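Local atomic coordinates of penicillin-binding 1 transmembrane protein MrcA (Nitrosomonas europaea ATCC 19718, PDB entry 3D0F), a protein that probably polymerises the glycan strands of peptidoglycan and cross-links their peptides, the chain here being its OB-like domain, whose own role is unknown. Residues V41-V49 with T58-L66. Residues are numbered along the deposited sequence; the frame is centred on the assembly and turned at random.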
loop_
_atom_site.group_PDB
_atom_site.type_symbol
_atom_site.label_atom_id
_atom_site.label_comp_id
_atom_site.label_asym_id
_atom_site.label_seq_id
_atom_site.Cartn_x
_atom_site.Cartn_y
_atom_site.Cartn_z
ATOM N N VAL A 41 -10.344 -6.949 12.063
ATOM C CA VAL A 41 -11.412 -7.928 11.867
ATOM C C VAL A 41 -12.679 -7.548 12.646
ATOM O O VAL A 41 -12.613 -7.205 13.840
ATOM C CB VAL A 41 -10.943 -9.365 12.199
ATOM C CG1 VAL A 41 -12.176 -10.380 12.182
ATOM C CG2 VAL A 41 -9.826 -9.777 11.197
ATOM N N LEU A 42 -13.801 -7.570 11.936
ATOM C CA LEU A 42 -15.124 -7.356 12.531
ATOM C C LEU A 42 -15.872 -8.665 12.807
ATOM O O LEU A 42 -16.623 -8.756 13.765
ATOM C CB LEU A 42 -15.985 -6.478 11.601
ATOM C CG LEU A 42 -15.314 -5.152 11.236
ATOM C CD1 LEU A 42 -16.256 -4.333 10.341
ATOM C CD2 LEU A 42 -14.827 -4.335 12.438
ATOM N N SER A 43 -15.756 -9.646 11.915
ATOM C CA SER A 43 -16.341 -10.921 12.077
ATOM C C SER A 43 -15.477 -11.961 11.399
ATOM O O SER A 43 -14.803 -11.649 10.431
ATOM C CB SER A 43 -17.739 -10.922 11.502
ATOM O OG SER A 43 -17.720 -10.912 10.105
ATOM N N ALA A 44 -15.540 -13.203 11.884
ATOM C CA ALA A 44 -14.732 -14.283 11.302
ATOM C C ALA A 44 -15.360 -15.624 11.472
ATOM O O ALA A 44 -15.823 -15.987 12.557
ATOM C CB ALA A 44 -13.356 -14.315 11.892
ATOM N N THR A 45 -15.430 -16.332 10.366
ATOM C CA THR A 45 -15.807 -17.755 10.288
ATOM C C THR A 45 -14.834 -18.449 9.322
ATOM O O THR A 45 -14.114 -17.779 8.573
ATOM C CB THR A 45 -17.238 -17.927 9.762
ATOM O OG1 THR A 45 -17.268 -17.627 8.361
ATOM C CG2 THR A 45 -18.242 -17.019 10.526
ATOM N N PRO A 46 -14.868 -19.791 9.231
ATOM C CA PRO A 46 -13.992 -20.426 8.248
ATOM C C PRO A 46 -14.315 -20.047 6.787
ATOM O O PRO A 46 -13.462 -20.239 5.882
ATOM C CB PRO A 46 -14.248 -21.930 8.487
ATOM C CG PRO A 46 -14.671 -22.009 9.855
ATOM C CD PRO A 46 -15.548 -20.796 10.063
ATOM N N GLY A 47 -15.523 -19.559 6.556
ATOM C CA GLY A 47 -15.978 -19.191 5.201
ATOM C C GLY A 47 -15.872 -17.719 4.851
ATOM O O GLY A 47 -15.949 -17.384 3.692
ATOM N N ALA A 48 -15.738 -16.823 5.838
ATOM C CA ALA A 48 -15.692 -15.408 5.527
ATOM C C ALA A 48 -15.133 -14.607 6.697
ATOM O O ALA A 48 -15.494 -14.846 7.840
ATOM C CB ALA A 48 -17.075 -14.917 5.257
ATOM N N VAL A 49 -14.283 -13.649 6.389
ATOM C CA VAL A 49 -13.805 -12.671 7.344
ATOM C C VAL A 49 -14.212 -11.301 6.809
ATOM O O VAL A 49 -13.920 -10.972 5.639
ATOM C CB VAL A 49 -12.269 -12.772 7.460
ATOM C CG1 VAL A 49 -11.707 -11.584 8.225
ATOM C CG2 VAL A 49 -11.882 -14.142 8.045
ATOM N N THR A 58 -15.202 -1.597 4.388
ATOM C CA THR A 58 -15.286 -2.914 5.016
ATOM C C THR A 58 -15.190 -3.896 3.854
ATOM O O THR A 58 -15.911 -3.805 2.850
ATOM C CB THR A 58 -16.539 -3.115 5.848
ATOM O OG1 THR A 58 -16.561 -2.175 6.947
ATOM C CG2 THR A 58 -16.583 -4.547 6.418
ATOM N N ILE A 59 -14.227 -4.777 3.966
ATOM C CA ILE A 59 -13.983 -5.812 2.945
ATOM C C ILE A 59 -14.400 -7.182 3.492
ATOM O O ILE A 59 -14.469 -7.373 4.697
ATOM C CB ILE A 59 -12.487 -5.873 2.491
ATOM C CG1 ILE A 59 -11.523 -6.127 3.660
ATOM C CG2 ILE A 59 -12.084 -4.555 1.763
ATOM C CD1 ILE A 59 -10.055 -6.357 3.254
ATOM N N ARG A 60 -14.712 -8.080 2.562
ATOM C CA ARG A 60 -15.064 -9.452 2.882
ATOM C C ARG A 60 -14.080 -10.388 2.178
ATOM O O ARG A 60 -14.004 -10.374 0.929
ATOM C CB ARG A 60 -16.508 -9.749 2.448
ATOM C CG ARG A 60 -17.128 -10.959 3.079
ATOM C CD ARG A 60 -18.685 -10.914 2.859
ATOM N NE ARG A 60 -19.377 -11.956 3.572
ATOM C CZ ARG A 60 -19.635 -13.163 3.098
ATOM N NH1 ARG A 60 -19.255 -13.538 1.863
ATOM N NH2 ARG A 60 -20.274 -14.023 3.881
ATOM N N ILE A 61 -13.397 -11.228 2.952
ATOM C CA ILE A 61 -12.359 -12.164 2.444
ATOM C C ILE A 61 -12.962 -13.556 2.532
ATOM O O ILE A 61 -13.456 -13.945 3.591
ATOM C CB ILE A 61 -11.045 -12.075 3.229
ATOM C CG1 ILE A 61 -10.560 -10.608 3.233
ATOM C CG2 ILE A 61 -9.942 -13.007 2.628
ATOM C CD1 ILE A 61 -9.945 -10.165 4.556
ATOM N N THR A 62 -12.873 -14.296 1.419
ATOM C CA THR A 62 -13.487 -15.618 1.289
ATOM C C THR A 62 -12.602 -16.497 0.398
ATOM O O THR A 62 -11.645 -16.010 -0.177
ATOM C CB THR A 62 -14.892 -15.561 0.628
ATOM O OG1 THR A 62 -14.780 -15.079 -0.733
ATOM C CG2 THR A 62 -15.817 -14.630 1.444
ATOM N N GLY A 63 -12.966 -17.756 0.237
ATOM C CA GLY A 63 -12.313 -18.653 -0.742
ATOM C C GLY A 63 -10.780 -18.614 -0.675
ATOM O O GLY A 63 -10.171 -18.797 0.381
ATOM N N ASP A 64 -10.183 -18.377 -1.824
ATOM C CA ASP A 64 -8.707 -18.397 -1.948
ATOM C C ASP A 64 -8.048 -17.411 -0.984
ATOM O O ASP A 64 -6.958 -17.683 -0.455
ATOM C CB ASP A 64 -8.292 -18.063 -3.362
ATOM C CG ASP A 64 -8.651 -19.125 -4.366
ATOM O OD1 ASP A 64 -9.071 -20.256 -4.005
ATOM O OD2 ASP A 64 -8.457 -18.802 -5.582
ATOM N N GLY A 65 -8.707 -16.274 -0.728
ATOM C CA GLY A 65 -8.169 -15.251 0.157
ATOM C C GLY A 65 -7.950 -15.688 1.588
ATOM O O GLY A 65 -7.210 -15.033 2.311
ATOM N N LEU A 66 -8.630 -16.759 2.023
ATOM C CA LEU A 66 -8.515 -17.267 3.368
ATOM C C LEU A 66 -7.546 -18.453 3.497
ATOM O O LEU A 66 -7.304 -18.930 4.591
ATOM C CB LEU A 66 -9.900 -17.723 3.873
ATOM C CG LEU A 66 -10.950 -16.650 3.998
ATOM C CD1 LEU A 66 -12.244 -17.276 4.540
ATOM C CD2 LEU A 66 -10.488 -15.486 4.883
HETATM O O HOH W 1 -15.033 -19.105 1.793
#
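Val-49 and Ile-61 form an antiparallel hydrogen-bonded pair in which each residue both gives and receives. Val-49 N donates to Ile-61 O at 2.9 Å, Ile-61 N returns the bond to Val-49 O at 2.7 Å, and both run nearly straight in the plane of the accepting carbonyl. The CA hydrogens of Ala-48 and Arg-60 add C-H...O contacts to these same two carbonyl oxygens, so each oxygen has a weak C-H contact beside its N-H bond.

The two faces of the pair are treated differently. On the inner one, Val-49 turns CG2 toward Leu-66, whose two methyls divide the work: CD2 packs on Val-49 CG2 at 3.7 Å, while CD1 reaches under the turn to within 3.5 Å of Pro-46 O. On the outer one, Arg-60 starts with CG anti to its backbone N (chi1 -162°) and its extended chain reaches out from the sheet, bringing its guanidinium over Ala-48; CB of Ala-48 sits 3.6 Å from Arg-60 NH2, against one face of the group and toward its rim.

Further out, a water bridges the turn and the backbone of Gly-63, donating to Gly-47 O and accepting from Gly-63 N at 2.9 Å. Within the turn, Thr-45 OG1 accepts from Gly-47 N at 3.2 Å, an ST turn, and Thr-45 N bonds to Ala-48 O.

The contact pairs the two strands of the 48-53/58-61 hairpin of the OB-like domain, and through Leu-66 also holds the turn that links strand 37-45 to 48-53. Beneath it, Ile-61 and Leu-66 pack on Ile-102 of strand 100-103, Ile-61 also meets Val-92 of strand 88-94, and Leu-73 touches both Val-49 and Leu-66.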